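PDB 3R97: malonyl CoA-ACP transacylase from Xanthomonas oryzae pv. oryzae, which probably transfers the malonyl group of malonyl-CoA to holo acyl carrier protein, releasing CoA and supplying malonyl-ACP for fatty acid synthesis. Local coordinates for residues F35-E40 / L107-G112; F122-A127 / V198-H203; P166-I171 / I287-K292. One frame throughout, in Å; residues are numbered along the deposited sequence.

Contact 1 (F35-E40 / L107-G112); sequences FAEASE and LSLHDG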
ATOM      1  N   PHE A  35      11.794   2.250 -14.009  1.00 20.86           N
ATOM      2  CA  PHE A  35      10.507   1.856 -14.581  1.00 21.83           C
ATOM      3  C   PHE A  35      10.703   0.818 -15.687  1.00 21.74           C
ATOM      4  O   PHE A  35       9.889  -0.114 -15.752  1.00 21.89           O
ATOM      5  CB  PHE A  35       9.671   3.044 -15.097  1.00 21.03           C
ATOM      6  CG  PHE A  35       8.784   3.673 -14.065  1.00 21.77           C
ATOM      7  CD1 PHE A  35       9.326   4.520 -13.062  1.00 21.58           C
ATOM      8  CD2 PHE A  35       7.388   3.460 -14.106  1.00 19.57           C
ATOM      9  CE1 PHE A  35       8.470   5.119 -12.127  1.00 19.71           C
ATOM     10  CE2 PHE A  35       6.542   4.032 -13.182  1.00 18.66           C
ATOM     11  CZ  PHE A  35       7.072   4.878 -12.188  1.00 20.79           C
ATOM     12  N   ALA A  36      11.738   0.966 -16.536  1.00 21.35           N
ATOM     13  CA  ALA A  36      11.984  -0.054 -17.627  1.00 22.84           C
ATOM     14  C   ALA A  36      12.257  -1.468 -17.066  1.00 22.69           C
ATOM     15  O   ALA A  36      11.821  -2.456 -17.627  1.00 22.71           O
ATOM     16  CB  ALA A  36      13.146   0.356 -18.585  1.00 22.31           C
ATOM     17  N   GLU A  37      12.959  -1.522 -15.935  1.00 22.89           N
ATOM     18  CA  GLU A  37      13.349  -2.763 -15.285  1.00 23.29           C
ATOM     19  C   GLU A  37      12.116  -3.416 -14.669  1.00 23.56           C
ATOM     20  O   GLU A  37      11.942  -4.621 -14.787  1.00 24.17           O
ATOM     21  CB  GLU A  37      14.428  -2.477 -14.221  1.00 23.81           C
ATOM     22  CG  GLU A  37      14.875  -3.665 -13.371  1.00 25.47           C
ATOM     23  CD  GLU A  37      15.914  -3.305 -12.281  1.00 29.90           C
ATOM     24  OE1 GLU A  37      16.594  -2.250 -12.370  1.00 29.24           O
ATOM     25  OE2 GLU A  37      16.029  -4.088 -11.310  1.00 29.41           O
ATOM     26  N   ALA A  38      11.280  -2.613 -14.005  1.00 23.26           N
ATOM     27  CA  ALA A  38      10.004  -3.061 -13.490  1.00 23.32           C
ATOM     28  C   ALA A  38       9.111  -3.536 -14.644  1.00 23.54           C
ATOM     29  O   ALA A  38       8.509  -4.624 -14.558  1.00 22.63           O
ATOM     30  CB  ALA A  38       9.309  -1.963 -12.692  1.00 22.73           C
ATOM     31  N   SER A  39       9.084  -2.752 -15.724  1.00 24.21           N
ATOM     32  CA  SER A  39       8.305  -3.076 -16.939  1.00 25.34           C
ATOM     33  C   SER A  39       8.547  -4.482 -17.527  1.00 26.27           C
ATOM     34  O   SER A  39       7.578  -5.144 -17.925  1.00 27.30           O
ATOM     35  CB  SER A  39       8.429  -1.964 -17.995  1.00 24.64           C
ATOM     36  OG  SER A  39       7.898  -0.738 -17.494  1.00 23.57           O
ATOM     37  N   GLU A  40       9.805  -4.930 -17.532  1.00 26.43           N
ATOM     38  CA  GLU A  40      10.174  -6.300 -17.900  1.00 27.44           C
ATOM     39  C   GLU A  40       9.479  -7.403 -17.061  1.00 26.48           C
ATOM     40  O   GLU A  40       9.006  -8.421 -17.612  1.00 26.03           O
ATOM     41  CB  GLU A  40      11.703  -6.502 -17.824  1.00 28.94           C
ATOM     42  CG  GLU A  40      12.511  -5.825 -18.952  1.00 34.33           C
ATOM     43  CD  GLU A  40      11.991  -6.298 -20.303  1.00 41.38           C
ATOM     44  OE1 GLU A  40      11.941  -7.530 -20.517  1.00 46.77           O
ATOM     45  OE2 GLU A  40      11.578  -5.451 -21.109  1.00 43.02           O
ATOM     46  N   LEU A 107      12.968  -9.353  -2.643  1.00 19.07           N
ATOM     47  CA  LEU A 107      12.624  -9.690  -4.047  1.00 18.86           C
ATOM     48  C   LEU A 107      13.357  -8.725  -4.992  1.00 18.84           C
ATOM     49  O   LEU A 107      13.518  -7.551  -4.642  1.00 18.11           O
ATOM     50  CB  LEU A 107      11.147  -9.470  -4.265  1.00 18.18           C
ATOM     51  CG  LEU A 107      10.192 -10.516  -3.652  1.00 20.11           C
ATOM     52  CD1 LEU A 107       8.711 -10.163  -3.954  1.00 21.59           C
ATOM     53  CD2 LEU A 107      10.501 -11.886  -4.161  1.00 18.20           C
ATOM     54  N   SER A 108      13.778  -9.208  -6.169  1.00 18.50           N
ATOM     55  CA  SER A 108      14.322  -8.357  -7.235  1.00 18.48           C
ATOM     56  C   SER A 108      13.164  -7.487  -7.675  1.00 18.95           C
ATOM     57  O   SER A 108      12.020  -7.861  -7.420  1.00 20.62           O
ATOM     58  CB  SER A 108      14.798  -9.221  -8.442  1.00 17.39           C
ATOM     59  OG  SER A 108      13.652  -9.716  -9.138  1.00 18.05           O
ATOM     60  N   LEU A 109      13.426  -6.377  -8.389  1.00 19.04           N
ATOM     61  CA  LEU A 109      12.367  -5.421  -8.744  1.00 19.02           C
ATOM     62  C   LEU A 109      11.546  -6.156  -9.775  1.00 19.70           C
ATOM     63  O   LEU A 109      10.302  -6.062  -9.831  1.00 17.40           O
ATOM     64  CB  LEU A 109      13.000  -4.218  -9.403  1.00 18.77           C
ATOM     65  CG  LEU A 109      12.349  -2.847  -9.550  1.00 20.66           C
ATOM     66  CD1 LEU A 109      13.040  -2.058 -10.643  1.00 13.69           C
ATOM     67  CD2 LEU A 109      10.809  -2.785  -9.681  1.00 19.03           C
ATOM     68  N   HIS A 110      12.276  -6.904 -10.600  1.00 20.86           N
ATOM     69  CA  HIS A 110      11.697  -7.619 -11.742  1.00 22.08           C
ATOM     70  C   HIS A 110      10.634  -8.583 -11.175  1.00 21.96           C
ATOM     71  O   HIS A 110       9.453  -8.494 -11.551  1.00 22.72           O
ATOM     72  CB  HIS A 110      12.827  -8.370 -12.491  1.00 21.79           C
ATOM     73  CG  HIS A 110      12.323  -9.308 -13.545  1.00 26.30           C
ATOM     74  ND1 HIS A 110      12.293  -8.972 -14.887  1.00 28.36           N
ATOM     75  CD2 HIS A 110      11.757 -10.543 -13.451  1.00 27.80           C
ATOM     76  CE1 HIS A 110      11.751  -9.964 -15.575  1.00 27.72           C
ATOM     77  NE2 HIS A 110      11.413 -10.926 -14.729  1.00 27.56           N
ATOM     78  N   ASP A 111      11.048  -9.491 -10.281  1.00 21.65           N
ATOM     79  CA  ASP A 111      10.096 -10.377  -9.572  1.00 22.41           C
ATOM     80  C   ASP A 111       8.962  -9.647  -8.832  1.00 22.59           C
ATOM     81  O   ASP A 111       7.822 -10.076  -8.917  1.00 23.02           O
ATOM     82  CB  ASP A 111      10.786 -11.359  -8.611  1.00 21.74           C
ATOM     83  CG  ASP A 111      11.601 -12.417  -9.345  1.00 24.30           C
ATOM     84  OD1 ASP A 111      12.427 -13.120  -8.701  1.00 24.27           O
ATOM     85  OD2 ASP A 111      11.413 -12.536 -10.579  1.00 24.58           O
ATOM     86  N   GLY A 112       9.275  -8.576  -8.103  1.00 22.75           N
ATOM     87  CA  GLY A 112       8.250  -7.832  -7.370  1.00 22.92           C
ATOM     88  C   GLY A 112       7.167  -7.385  -8.329  1.00 23.24           C
ATOM     89  O   GLY A 112       5.976  -7.572  -8.069  1.00 25.09           O
TER
HETATM   90  O   HOH W   1      13.717  -6.649 -15.499  1.00 25.83           O
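L109 fits the tight half of this helix-helix contact because its forked end can touch two neighbours at once. Its CD2 presses on CB of A38 at 3.5 Å, a close approach for two carbons, and the small alanine lets the CA atoms of A38 and H110 stand 5.2 Å apart. The other branch, CD1, lies against the stem of E37 and reaches its CD at 3.5 Å. E37 holds CG trans to its backbone N (chi1 176°) and runs straight out, so its CG and its carboxylate both lie along L109, OE2 3.6 Å from CB of L109, while OE1 makes a salt bridge with R77. The solvent side is looser. There the H110 ring comes up obliquely to the backbone of E40, with CE1 3.7 Å from E40 C, and ND1 passes CB of E40 at 3.9 Å. A water bridges the helices, donating to E37 O over 2.8 Å and also pairing with H110 ND1. S108 caps the start of helix 109-126, its OG accepting from D111 N. Helix 61-81 packs against the contact, L69 meeting L109 and A70 meeting A38, while L46 of helix 46-52 also touches A38.

Contact 2 (F122-A127 / V198-H203); sequences FMQAAA and VSVPSH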
ATOM      1  N   PHE A 122      -5.302 -11.477  -9.917  1.00 22.22           N
ATOM      2  CA  PHE A 122      -6.003 -12.458  -9.063  1.00 22.98           C
ATOM      3  C   PHE A 122      -7.119 -11.754  -8.291  1.00 23.29           C
ATOM      4  O   PHE A 122      -8.191 -12.314  -8.137  1.00 24.04           O
ATOM      5  CB  PHE A 122      -5.077 -13.190  -8.048  1.00 22.36           C
ATOM      6  CG  PHE A 122      -3.979 -14.043  -8.675  1.00 23.32           C
ATOM      7  CD1 PHE A 122      -4.156 -14.649  -9.913  1.00 24.38           C
ATOM      8  CD2 PHE A 122      -2.765 -14.224  -8.013  1.00 22.28           C
ATOM      9  CE1 PHE A 122      -3.139 -15.410 -10.495  1.00 24.31           C
ATOM     10  CE2 PHE A 122      -1.737 -15.005  -8.576  1.00 23.16           C
ATOM     11  CZ  PHE A 122      -1.932 -15.602  -9.825  1.00 23.61           C
ATOM     12  N   MET A 123      -6.857 -10.531  -7.824  1.00 23.53           N
ATOM     13  CA  MET A 123      -7.828  -9.728  -7.091  1.00 24.13           C
ATOM     14  C   MET A 123      -8.966  -9.260  -7.990  1.00 25.12           C
ATOM     15  O   MET A 123     -10.123  -9.381  -7.568  1.00 24.64           O
ATOM     16  CB  MET A 123      -7.179  -8.514  -6.426  1.00 24.04           C
ATOM     17  CG  MET A 123      -6.026  -8.863  -5.426  1.00 28.05           C
ATOM     18  SD  MET A 123      -5.044  -7.449  -4.928  1.00 24.96           S
ATOM     19  CE  MET A 123      -6.300  -6.561  -3.993  1.00 25.34           C
ATOM     20  N   GLN A 124      -8.656  -8.714  -9.184  1.00 25.24           N
ATOM     21  CA  GLN A 124      -9.725  -8.341 -10.156  1.00 26.17           C
ATOM     22  C   GLN A 124     -10.650  -9.507 -10.519  1.00 26.86           C
ATOM     23  O   GLN A 124     -11.870  -9.330 -10.633  1.00 25.64           O
ATOM     24  CB  GLN A 124      -9.144  -7.724 -11.442  1.00 26.42           C
ATOM     25  CG  GLN A 124     -10.126  -6.933 -12.312  1.00 26.96           C
ATOM     26  CD  GLN A 124     -10.539  -5.577 -11.677  1.00 27.94           C
ATOM     27  OE1 GLN A 124      -9.689  -4.770 -11.324  1.00 28.95           O
ATOM     28  NE2 GLN A 124     -11.845  -5.330 -11.568  1.00 27.31           N
ATOM     29  N   ALA A 125     -10.069 -10.698 -10.712  1.00 28.11           N
ATOM     30  CA  ALA A 125     -10.839 -11.890 -11.140  1.00 29.43           C
ATOM     31  C   ALA A 125     -11.725 -12.430 -10.008  1.00 30.86           C
ATOM     32  O   ALA A 125     -12.749 -13.054 -10.271  1.00 29.70           O
ATOM     33  CB  ALA A 125      -9.895 -13.024 -11.698  1.00 29.23           C
ATOM     34  N   ALA A 126     -11.310 -12.186  -8.757  1.00 32.81           N
ATOM     35  CA  ALA A 126     -12.103 -12.558  -7.578  1.00 35.18           C
ATOM     36  C   ALA A 126     -13.391 -11.749  -7.437  1.00 36.58           C
ATOM     37  O   ALA A 126     -14.312 -12.209  -6.790  1.00 35.98           O
ATOM     38  CB  ALA A 126     -11.291 -12.453  -6.288  1.00 35.50           C
ATOM     39  N   ALA A 127     -13.448 -10.547  -8.013  1.00 38.37           N
ATOM     40  CA  ALA A 127     -14.720  -9.847  -8.093  1.00 39.60           C
ATOM     41  C   ALA A 127     -14.946  -9.096  -9.429  1.00 40.97           C
ATOM     42  O   ALA A 127     -14.536  -7.926  -9.549  1.00 41.46           O
ATOM     43  CB  ALA A 127     -14.867  -8.941  -6.939  1.00 39.50           C
ATOM     44  N   VAL A 198     -12.178   2.706  -6.960  1.00 38.77           N
ATOM     45  CA  VAL A 198     -11.848   1.300  -7.186  1.00 39.13           C
ATOM     46  C   VAL A 198     -12.740   0.373  -6.375  1.00 38.70           C
ATOM     47  O   VAL A 198     -12.797   0.473  -5.133  1.00 40.07           O
ATOM     48  CB  VAL A 198     -10.344   0.957  -7.014  1.00 39.34           C
ATOM     49  CG1 VAL A 198     -10.115  -0.561  -7.278  1.00 40.18           C
ATOM     50  CG2 VAL A 198      -9.513   1.774  -8.021  1.00 39.15           C
ATOM     51  N   SER A 199     -13.401  -0.528  -7.099  1.00 37.15           N
ATOM     52  CA  SER A 199     -14.391  -1.424  -6.559  1.00 36.75           C
ATOM     53  C   SER A 199     -13.860  -2.761  -6.020  1.00 35.29           C
ATOM     54  O   SER A 199     -14.551  -3.372  -5.181  1.00 35.20           O
ATOM     55  CB  SER A 199     -15.452  -1.736  -7.640  1.00 38.37           C
ATOM     56  OG  SER A 199     -14.845  -2.437  -8.752  1.00 41.96           O
ATOM     57  N   VAL A 200     -12.699  -3.246  -6.504  1.00 32.56           N
ATOM     58  CA  VAL A 200     -12.095  -4.503  -6.015  1.00 29.86           C
ATOM     59  C   VAL A 200     -12.133  -4.556  -4.466  1.00 28.25           C
ATOM     60  O   VAL A 200     -11.658  -3.651  -3.797  1.00 27.59           O
ATOM     61  CB  VAL A 200     -10.637  -4.654  -6.498  1.00 30.82           C
ATOM     62  CG1 VAL A 200     -10.045  -6.017  -6.083  1.00 29.72           C
ATOM     63  CG2 VAL A 200     -10.548  -4.464  -8.006  1.00 30.33           C
ATOM     64  N   PRO A 201     -12.770  -5.585  -3.897  1.00 26.10           N
ATOM     65  CA  PRO A 201     -12.881  -5.657  -2.430  1.00 24.58           C
ATOM     66  C   PRO A 201     -11.633  -6.307  -1.737  1.00 22.71           C
ATOM     67  O   PRO A 201     -11.688  -7.397  -1.164  1.00 20.90           O
ATOM     68  CB  PRO A 201     -14.189  -6.464  -2.230  1.00 23.96           C
ATOM     69  CG  PRO A 201     -14.256  -7.373  -3.451  1.00 25.05           C
ATOM     70  CD  PRO A 201     -13.485  -6.696  -4.572  1.00 26.38           C
ATOM     71  N   SER A 202     -10.512  -5.619  -1.811  1.00 21.62           N
ATOM     72  CA  SER A 202      -9.268  -6.073  -1.178  1.00 21.55           C
ATOM     73  C   SER A 202      -9.448  -6.266   0.308  1.00 19.43           C
ATOM     74  O   SER A 202     -10.252  -5.584   0.921  1.00 19.34           O
ATOM     75  CB  SER A 202      -8.180  -5.010  -1.382  1.00 21.75           C
ATOM     76  OG  SER A 202      -8.269  -4.515  -2.704  1.00 28.96           O
ATOM     77  N   HIS A 203      -8.686  -7.168   0.902  1.00 18.78           N
ATOM     78  CA  HIS A 203      -8.695  -7.270   2.375  1.00 19.52           C
ATOM     79  C   HIS A 203     -10.070  -7.625   2.987  1.00 18.48           C
ATOM     80  O   HIS A 203     -10.339  -7.322   4.113  1.00 19.15           O
ATOM     81  CB  HIS A 203      -8.100  -5.998   2.985  1.00 18.38           C
ATOM     82  CG  HIS A 203      -6.801  -5.594   2.338  1.00 21.22           C
ATOM     83  ND1 HIS A 203      -5.643  -6.350   2.430  1.00 18.25           N
ATOM     84  CD2 HIS A 203      -6.487  -4.521   1.563  1.00 19.22           C
ATOM     85  CE1 HIS A 203      -4.687  -5.774   1.714  1.00 18.77           C
ATOM     86  NE2 HIS A 203      -5.169  -4.657   1.192  1.00 21.24           N
TER
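M123 and V200 meet where the last turns of helix 109-126 lie on the loop that leads to H203. Followed outward, the M123 side chain begins with CB against CG1 of V200 at 3.8 Å. CG and SD then carry the chain along beside the loop, and a bend at the sulfur (chi3 67°) swings CE onto S202, 3.1 Å from OG and 3.6 Å from CB. A long, flexible, unbranched thioether suits this place, since it can span from the valine to the serine. V200, branched at CB, faces the helix with both methyls: CG1 also lies 3.7 Å from the backbone O of M123, and CG2 sits 3.4 Å from OE1 of Q124. Although its CB points away from the loop, Q124 bends at chi2 (71°) and brings its amide back across the valine at roughly a right angle. At the helix end, CB of A127 packs on CD of P201 at 3.5 Å, and the small methyl leaves place for the ring. An inverse gamma turn is centred on P201, with a weak S202 N to V200 O bond. This turn leads into H203, predicted to be catalytic, whose NE2 is hydrogen-bonded to S94 OG and ND1 to Q252 O; S202 OG is hydrogen-bonded to a sulfonate buffer molecule, probably from the crystallisation liquor, which is consistent with a pocket beside the loop. Q65 of helix 61-81 touches M123 and T61 touches Q124 and V200, while helix 208-218 lies along helix 109-126 beside F122 and A126.

Contact 3 (P166-I171 / I287-K292); sequences PGQIVI and IKRIDK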
ATOM      1  N   PRO A 166      -7.218   6.580  13.492  1.00 28.90           N
ATOM      2  CA  PRO A 166      -8.438   6.773  14.319  1.00 29.38           C
ATOM      3  C   PRO A 166      -9.466   7.624  13.593  1.00 29.21           C
ATOM      4  O   PRO A 166      -9.127   8.644  13.045  1.00 29.92           O
ATOM      5  CB  PRO A 166      -7.897   7.453  15.578  1.00 29.51           C
ATOM      6  CG  PRO A 166      -6.492   6.877  15.683  1.00 30.82           C
ATOM      7  CD  PRO A 166      -5.992   6.845  14.263  1.00 28.53           C
ATOM      8  N   GLY A 167     -10.696   7.155  13.504  1.00 30.68           N
ATOM      9  CA  GLY A 167     -11.714   7.814  12.655  1.00 31.49           C
ATOM     10  C   GLY A 167     -11.646   7.619  11.118  1.00 31.80           C
ATOM     11  O   GLY A 167     -12.377   8.308  10.373  1.00 32.32           O
ATOM     12  N   GLN A 168     -10.763   6.717  10.631  1.00 30.48           N
ATOM     13  CA  GLN A 168     -10.735   6.322   9.211  1.00 28.20           C
ATOM     14  C   GLN A 168     -10.598   4.819   9.086  1.00 28.09           C
ATOM     15  O   GLN A 168      -9.514   4.260   9.309  1.00 26.73           O
ATOM     16  CB  GLN A 168      -9.599   6.960   8.428  1.00 28.05           C
ATOM     17  CG  GLN A 168      -9.657   8.446   8.381  1.00 30.77           C
ATOM     18  CD  GLN A 168      -8.337   9.116   7.929  1.00 34.76           C
ATOM     19  OE1 GLN A 168      -8.295   9.799   6.905  1.00 33.37           O
ATOM     20  NE2 GLN A 168      -7.283   8.965   8.732  1.00 33.93           N
ATOM     21  N   ILE A 169     -11.706   4.191   8.712  1.00 26.35           N
ATOM     22  CA  ILE A 169     -11.766   2.811   8.377  1.00 26.08           C
ATOM     23  C   ILE A 169     -12.362   2.744   6.975  1.00 25.26           C
ATOM     24  O   ILE A 169     -13.299   3.502   6.668  1.00 25.19           O
ATOM     25  CB  ILE A 169     -12.735   2.050   9.338  1.00 25.59           C
ATOM     26  CG1 ILE A 169     -12.094   1.862  10.687  1.00 28.21           C
ATOM     27  CG2 ILE A 169     -13.006   0.638   8.851  1.00 25.57           C
ATOM     28  CD1 ILE A 169     -12.953   1.008  11.660  1.00 31.93           C
ATOM     29  N   VAL A 170     -11.825   1.822   6.156  1.00 23.77           N
ATOM     30  CA  VAL A 170     -12.410   1.417   4.878  1.00 21.21           C
ATOM     31  C   VAL A 170     -13.121   0.093   5.103  1.00 20.36           C
ATOM     32  O   VAL A 170     -12.551  -0.831   5.652  1.00 19.66           O
ATOM     33  CB  VAL A 170     -11.341   1.288   3.751  1.00 20.93           C
ATOM     34  CG1 VAL A 170     -11.972   0.972   2.353  1.00 20.44           C
ATOM     35  CG2 VAL A 170     -10.558   2.592   3.630  1.00 22.68           C
ATOM     36  N   ILE A 171     -14.372  -0.001   4.662  1.00 19.51           N
ATOM     37  CA  ILE A 171     -15.059  -1.273   4.675  1.00 19.34           C
ATOM     38  C   ILE A 171     -15.236  -1.764   3.248  1.00 19.25           C
ATOM     39  O   ILE A 171     -15.188  -0.977   2.318  1.00 20.22           O
ATOM     40  CB  ILE A 171     -16.439  -1.181   5.354  1.00 19.64           C
ATOM     41  CG1 ILE A 171     -17.387  -0.265   4.566  1.00 20.14           C
ATOM     42  CG2 ILE A 171     -16.300  -0.800   6.826  1.00 17.07           C
ATOM     43  CD1 ILE A 171     -18.924  -0.334   5.078  1.00 18.67           C
ATOM     44  N   ILE A 287      -0.581   9.147   8.901  1.00 21.76           N
ATOM     45  CA  ILE A 287       0.405   9.265   9.998  1.00 22.53           C
ATOM     46  C   ILE A 287       0.162  10.473  10.918  1.00 23.57           C
ATOM     47  O   ILE A 287       0.280  10.356  12.137  1.00 23.79           O
ATOM     48  CB  ILE A 287       1.825   9.264   9.468  1.00 21.29           C
ATOM     49  CG1 ILE A 287       2.135   7.863   8.906  1.00 21.30           C
ATOM     50  CG2 ILE A 287       2.785   9.608  10.594  1.00 23.24           C
ATOM     51  CD1 ILE A 287       3.432   7.787   8.092  1.00 19.59           C
ATOM     52  N   LYS A 288      -0.160  11.617  10.318  1.00 24.69           N
ATOM     53  CA  LYS A 288      -0.455  12.822  11.050  1.00 26.29           C
ATOM     54  C   LYS A 288      -1.618  12.597  12.054  1.00 26.68           C
ATOM     55  O   LYS A 288      -1.526  13.058  13.192  1.00 26.69           O
ATOM     56  CB  LYS A 288      -0.701  13.993  10.092  1.00 25.79           C
ATOM     57  CG  LYS A 288      -0.922  15.376  10.809  1.00 32.12           C
ATOM     58  CD  LYS A 288      -1.863  16.307   9.954  1.00 37.34           C
ATOM     59  CE  LYS A 288      -2.182  17.688  10.584  1.00 41.76           C
ATOM     60  NZ  LYS A 288      -2.573  18.729   9.547  1.00 38.43           N
ATOM     61  N   ARG A 289      -2.655  11.842  11.647  1.00 26.29           N
ATOM     62  CA  ARG A 289      -3.809  11.483  12.507  1.00 26.65           C
ATOM     63  C   ARG A 289      -3.495  10.372  13.533  1.00 26.67           C
ATOM     64  O   ARG A 289      -4.056  10.368  14.630  1.00 26.59           O
ATOM     65  CB  ARG A 289      -5.068  11.085  11.681  1.00 25.59           C
ATOM     66  CG  ARG A 289      -5.489  12.137  10.623  1.00 30.50           C
ATOM     67  CD  ARG A 289      -6.798  11.826   9.788  1.00 34.73           C
ATOM     68  NE  ARG A 289      -7.813  11.141  10.614  1.00 39.82           N
ATOM     69  CZ  ARG A 289      -8.981  11.642  11.029  1.00 41.41           C
ATOM     70  NH1 ARG A 289      -9.386  12.864  10.684  1.00 42.24           N
ATOM     71  NH2 ARG A 289      -9.762  10.894  11.802  1.00 41.74           N
ATOM     72  N   ILE A 290      -2.652   9.395  13.170  1.00 26.46           N
ATOM     73  CA  ILE A 290      -2.316   8.306  14.118  1.00 25.27           C
ATOM     74  C   ILE A 290      -1.435   8.857  15.258  1.00 25.67           C
ATOM     75  O   ILE A 290      -1.598   8.536  16.398  1.00 24.65           O
ATOM     76  CB  ILE A 290      -1.563   7.184  13.401  1.00 24.60           C
ATOM     77  CG1 ILE A 290      -2.440   6.572  12.318  1.00 22.65           C
ATOM     78  CG2 ILE A 290      -0.998   6.198  14.382  1.00 22.35           C
ATOM     79  CD1 ILE A 290      -1.616   5.806  11.282  1.00 17.68           C
ATOM     80  N   ASP A 291      -0.465   9.676  14.926  1.00 26.87           N
ATOM     81  CA  ASP A 291       0.483  10.072  15.919  1.00 28.66           C
ATOM     82  C   ASP A 291       1.130  11.339  15.434  1.00 29.34           C
ATOM     83  O   ASP A 291       1.980  11.316  14.541  1.00 28.71           O
ATOM     84  CB  ASP A 291       1.504   8.958  16.243  1.00 28.87           C
ATOM     85  CG  ASP A 291       2.511   9.384  17.328  1.00 29.97           C
ATOM     86  OD1 ASP A 291       3.263   8.533  17.833  1.00 30.45           O
ATOM     87  OD2 ASP A 291       2.549  10.586  17.666  1.00 30.64           O
ATOM     88  N   LYS A 292       0.711  12.436  16.074  1.00 31.12           N
ATOM     89  CA  LYS A 292       0.996  13.805  15.646  1.00 32.63           C
ATOM     90  C   LYS A 292       2.423  14.297  16.036  1.00 32.63           C
ATOM     91  O   LYS A 292       2.872  15.359  15.582  1.00 33.34           O
ATOM     92  CB  LYS A 292      -0.113  14.734  16.226  1.00 33.65           C
ATOM     93  CG  LYS A 292      -0.582  15.851  15.264  1.00 36.48           C
ATOM     94  CD  LYS A 292       0.291  17.105  15.293  1.00 40.45           C
ATOM     95  CE  LYS A 292      -0.519  18.376  14.901  1.00 41.33           C
ATOM     96  NZ  LYS A 292      -1.990  18.105  14.757  1.00 41.90           N
TER
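The tight turn of a beta hairpin, joining the antiparallel strands 158-165 and 168-172 of the ferredoxin-like subdomain, meets the C-terminal end of helix 282-290 here. P166 and G167 occupy the two central positions of a type II turn: the ring of proline fits the first, and glycine readily takes the positive phi of the second. The carbonyl of P166, in the middle peptide of the turn, faces the helix, and its O accepts from R289 NH2 at 2.6 Å, with an N-H...O angle of 159°. The donor lies in the carbonyl plane, and the oxygen lies close to the guanidinium plane, so the bond joins edge to carbonyl. Having no side chain, G167 lets NH2 of R289 come 3.7 Å from its CA. The arginine reaches this position through a turn at chi3 (36°), while its NE donates instead to S165 OG, so the guanidinium is held at two points on the hairpin. Q168 crosses R289 obliquely, with CG over one face of the guanidinium and the amide plane 52° from it. As modelled, Q168 NE2 lies 2.9 Å from R289 NE, but both are donors and the pair is no hydrogen bond. On the apolar side, I290 also rests on W259 and V263 of helix 259-268, and the proline ring closes the contact, P166 CD lying 4.0 Å from I290 CA and 4.1 Å from I290 CG1.

From the N terminus, contact 1 is the first to close, bringing 107-112 back to helix 30-42 and shutting a largely helical loop that includes helix 61-81. Helix 109-126 then runs from contact 1 to contact 2, with about 23 Å between their centres. Contact 2 closes only at 198-203, after the chain has passed through four of the five strands of the mixed sheet. Contact 3 opens within that excursion, at 166-171, and closes at 287-292, so contacts 2 and 3 cross. Contacts 1 and 3 lie on opposite sides of the chain's centre; contact 2 ties the end of helix 109-126 to the loop carrying the predicted active-site H203, and contact 3 ties the mixed sheet to helix 282-290.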